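Local coordinates for protein arginyl-trna synthetase (Thermus thermophilus, PDB 1IQ0) that probably joins L-arginine to its cognate tRNA(Arg) at the expense of ATP, giving arginyl-tRNA(Arg), AMP and diphosphate, as a monomeric class I aminoacyl-tRNA synthetase, at residues 160-165 with 181-186. Numbering follows the deposited sequence.
Sequences LFALRH and GRAYVR
A hydrogen bond from the hydroxyl OH of Tyr184 to OE1 of Gln155, a residue earlier in the same helix as Ala162, ties together two helices whose backbones meet where Ala162 packs on Ala183. The CB of Tyr184 is directed away from 160-165, and its side chain also touches Glu158 and Thr159. CB of Ala162 rests against the carbonyl O of Ala183 at 3.4 Å, a van der Waals touch rather than a bond. Two buried alanines face each other here, their CB atoms 3.9 Å apart, and because neither side chain goes beyond a methyl, the CA atoms of Ala162 and Ala183 come within 5.4 Å. The axes of the two short helical segments approach to 8.1 Å at 85°, and a steep crossing of this kind keeps the shared surface small, 129 Å² with both sides summed. Leucine suits the flank because its branched chain carries a methyl farther from its backbone than an alanine can. Leu163 has CG beside its backbone N and anti to the carbonyl carbon (chi1 -73°), and from there CD2 leans on the methyl of Ala183, CD2 to CB being 3.6 Å. Leu187, one turn on from Ala183, also packs on Ala162 and extends the apolar seam. The whole is a near-orthogonal, alanine-centred helix-helix crossing, joining helices 154-165 and 176-189 within the catalytic domain of this class I synthetase, toward the periphery of the molecule.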
ATOM      1  N   LEU A 160     -20.425 -16.933 -17.119  1.00 28.66           N
ATOM      2  CA  LEU A 160     -20.469 -18.357 -17.442  1.00 27.61           C
ATOM      3  C   LEU A 160     -21.741 -18.670 -18.236  1.00 25.07           C
ATOM      4  O   LEU A 160     -21.728 -19.500 -19.139  1.00 26.26           O
ATOM      5  CB  LEU A 160     -20.411 -19.206 -16.169  1.00 22.32           C
ATOM      6  CG  LEU A 160     -19.092 -19.086 -15.396  1.00 21.82           C
ATOM      7  CD1 LEU A 160     -19.083 -20.047 -14.201  1.00 22.14           C
ATOM      8  CD2 LEU A 160     -17.940 -19.399 -16.335  1.00 21.57           C
ATOM      9  N   PHE A 161     -22.837 -18.000 -17.897  1.00 18.90           N
ATOM     10  CA  PHE A 161     -24.083 -18.202 -18.620  1.00 23.04           C
ATOM     11  C   PHE A 161     -23.917 -17.696 -20.058  1.00 24.96           C
ATOM     12  O   PHE A 161     -24.273 -18.389 -21.016  1.00 24.17           O
ATOM     13  CB  PHE A 161     -25.229 -17.439 -17.957  1.00 25.33           C
ATOM     14  CG  PHE A 161     -26.465 -17.363 -18.808  1.00 30.37           C
ATOM     15  CD1 PHE A 161     -27.250 -18.495 -19.019  1.00 27.98           C
ATOM     16  CD2 PHE A 161     -26.810 -16.175 -19.446  1.00 30.61           C
ATOM     17  CE1 PHE A 161     -28.360 -18.448 -19.859  1.00 27.72           C
ATOM     18  CE2 PHE A 161     -27.918 -16.114 -20.288  1.00 32.77           C
ATOM     19  CZ  PHE A 161     -28.696 -17.257 -20.495  1.00 30.64           C
ATOM     20  N   ALA A 162     -23.373 -16.486 -20.199  1.00 29.26           N
ATOM     21  CA  ALA A 162     -23.162 -15.881 -21.512  1.00 29.24           C
ATOM     22  C   ALA A 162     -22.299 -16.750 -22.434  1.00 29.23           C
ATOM     23  O   ALA A 162     -22.601 -16.895 -23.617  1.00 29.03           O
ATOM     24  CB  ALA A 162     -22.527 -14.501 -21.355  1.00 15.46           C
ATOM     25  N   LEU A 163     -21.223 -17.313 -21.896  1.00 24.88           N
ATOM     26  CA  LEU A 163     -20.339 -18.161 -22.685  1.00 28.62           C
ATOM     27  C   LEU A 163     -21.092 -19.340 -23.297  1.00 33.00           C
ATOM     28  O   LEU A 163     -20.854 -19.711 -24.442  1.00 34.62           O
ATOM     29  CB  LEU A 163     -19.188 -18.681 -21.814  1.00 22.21           C
ATOM     30  CG  LEU A 163     -18.142 -17.621 -21.461  1.00 24.49           C
ATOM     31  CD1 LEU A 163     -17.205 -18.142 -20.369  1.00 25.01           C
ATOM     32  CD2 LEU A 163     -17.362 -17.253 -22.717  1.00 25.10           C
ATOM     33  N   ARG A 164     -22.004 -19.923 -22.531  1.00 35.60           N
ATOM     34  CA  ARG A 164     -22.781 -21.062 -23.003  1.00 35.46           C
ATOM     35  C   ARG A 164     -23.932 -20.616 -23.905  1.00 34.92           C
ATOM     36  O   ARG A 164     -24.090 -21.118 -25.014  1.00 38.43           O
ATOM     37  CB  ARG A 164     -23.332 -21.832 -21.803  1.00 57.37           C
ATOM     38  CG  ARG A 164     -23.753 -23.256 -22.095  1.00 61.59           C
ATOM     39  CD  ARG A 164     -24.234 -23.925 -20.818  1.00 63.51           C
ATOM     40  NE  ARG A 164     -24.356 -25.373 -20.953  1.00 69.21           N
ATOM     41  CZ  ARG A 164     -23.334 -26.198 -21.157  1.00 72.03           C
ATOM     42  NH1 ARG A 164     -22.100 -25.720 -21.252  1.00 72.63           N
ATOM     43  NH2 ARG A 164     -23.545 -27.504 -21.258  1.00 75.14           N
ATOM     44  N   HIS A 165     -24.718 -19.658 -23.418  1.00 28.02           N
ATOM     45  CA  HIS A 165     -25.874 -19.137 -24.138  1.00 28.73           C
ATOM     46  C   HIS A 165     -25.561 -18.686 -25.557  1.00 30.59           C
ATOM     47  O   HIS A 165     -26.339 -18.941 -26.476  1.00 34.11           O
ATOM     48  CB  HIS A 165     -26.499 -17.974 -23.358  1.00 26.37           C
ATOM     49  CG  HIS A 165     -27.748 -17.430 -23.978  1.00 31.12           C
ATOM     50  ND1 HIS A 165     -27.803 -16.191 -24.584  1.00 33.41           N
ATOM     51  CD2 HIS A 165     -28.991 -17.958 -24.091  1.00 31.42           C
ATOM     52  CE1 HIS A 165     -29.025 -15.979 -25.041  1.00 32.53           C
ATOM     53  NE2 HIS A 165     -29.765 -17.036 -24.754  1.00 35.79           N
ATOM     54  N   GLY A 181     -14.827 -11.614 -20.791  1.00 20.88           N
ATOM     55  CA  GLY A 181     -15.376 -10.271 -20.714  1.00 17.93           C
ATOM     56  C   GLY A 181     -16.218  -9.914 -21.930  1.00 21.89           C
ATOM     57  O   GLY A 181     -17.223  -9.209 -21.820  1.00 21.91           O
ATOM     58  N   ARG A 182     -15.806 -10.392 -23.097  1.00 22.45           N
ATOM     59  CA  ARG A 182     -16.547 -10.116 -24.324  1.00 24.90           C
ATOM     60  C   ARG A 182     -17.950 -10.737 -24.203  1.00 24.05           C
ATOM     61  O   ARG A 182     -18.958 -10.100 -24.523  1.00 21.60           O
ATOM     62  CB  ARG A 182     -15.784 -10.689 -25.527  1.00 32.90           C
ATOM     63  CG  ARG A 182     -15.519  -9.663 -26.625  1.00 37.34           C
ATOM     64  CD  ARG A 182     -14.144  -9.820 -27.296  1.00 34.77           C
ATOM     65  NE  ARG A 182     -13.790 -11.205 -27.596  1.00 32.34           N
ATOM     66  CZ  ARG A 182     -14.548 -12.051 -28.288  1.00 32.85           C
ATOM     67  NH1 ARG A 182     -15.729 -11.665 -28.765  1.00 32.66           N
ATOM     68  NH2 ARG A 182     -14.122 -13.289 -28.506  1.00 29.54           N
ATOM     69  N   ALA A 183     -18.006 -11.970 -23.713  1.00 20.60           N
ATOM     70  CA  ALA A 183     -19.274 -12.660 -23.523  1.00 20.79           C
ATOM     71  C   ALA A 183     -20.120 -11.877 -22.520  1.00 22.82           C
ATOM     72  O   ALA A 183     -21.310 -11.659 -22.735  1.00 24.95           O
ATOM     73  CB  ALA A 183     -19.029 -14.076 -23.011  1.00 25.39           C
ATOM     74  N   TYR A 184     -19.502 -11.440 -21.426  1.00 25.66           N
ATOM     75  CA  TYR A 184     -20.233 -10.681 -20.422  1.00 22.73           C
ATOM     76  C   TYR A 184     -20.815  -9.428 -21.069  1.00 24.75           C
ATOM     77  O   TYR A 184     -21.978  -9.093 -20.853  1.00 25.78           O
ATOM     78  CB  TYR A 184     -19.308 -10.275 -19.270  1.00 14.81           C
ATOM     79  CG  TYR A 184     -19.981  -9.447 -18.191  1.00 17.24           C
ATOM     80  CD1 TYR A 184     -20.664 -10.057 -17.141  1.00 17.31           C
ATOM     81  CD2 TYR A 184     -19.932  -8.052 -18.222  1.00 17.24           C
ATOM     82  CE1 TYR A 184     -21.277  -9.300 -16.143  1.00 17.33           C
ATOM     83  CE2 TYR A 184     -20.547  -7.284 -17.226  1.00 16.90           C
ATOM     84  CZ  TYR A 184     -21.215  -7.923 -16.191  1.00 20.52           C
ATOM     85  OH  TYR A 184     -21.828  -7.186 -15.206  1.00 18.36           O
ATOM     86  N   VAL A 185     -20.003  -8.735 -21.860  1.00 26.34           N
ATOM     87  CA  VAL A 185     -20.463  -7.519 -22.525  1.00 27.43           C
ATOM     88  C   VAL A 185     -21.600  -7.786 -23.510  1.00 25.81           C
ATOM     89  O   VAL A 185     -22.528  -6.986 -23.608  1.00 29.01           O
ATOM     90  CB  VAL A 185     -19.307  -6.799 -23.278  1.00 26.83           C
ATOM     91  CG1 VAL A 185     -19.873  -5.681 -24.171  1.00 23.48           C
ATOM     92  CG2 VAL A 185     -18.322  -6.204 -22.271  1.00 26.82           C
ATOM     93  N   ARG A 186     -21.539  -8.893 -24.247  1.00 27.14           N
ATOM     94  CA  ARG A 186     -22.616  -9.173 -25.186  1.00 29.18           C
ATOM     95  C   ARG A 186     -23.920  -9.385 -24.419  1.00 30.58           C
ATOM     96  O   ARG A 186     -24.963  -8.848 -24.794  1.00 32.27           O
ATOM     97  CB  ARG A 186     -22.333 -10.407 -26.048  1.00 33.43           C
ATOM     98  CG  ARG A 186     -23.077 -10.311 -27.374  1.00 41.93           C
ATOM     99  CD  ARG A 186     -23.659 -11.614 -27.878  1.00 42.51           C
ATOM    100  NE  ARG A 186     -22.670 -12.463 -28.525  1.00 47.27           N
ATOM    101  CZ  ARG A 186     -22.972 -13.384 -29.435  1.00 52.44           C
ATOM    102  NH1 ARG A 186     -24.233 -13.562 -29.804  1.00 56.80           N
ATOM    103  NH2 ARG A 186     -22.017 -14.135 -29.967  1.00 50.42           N
TER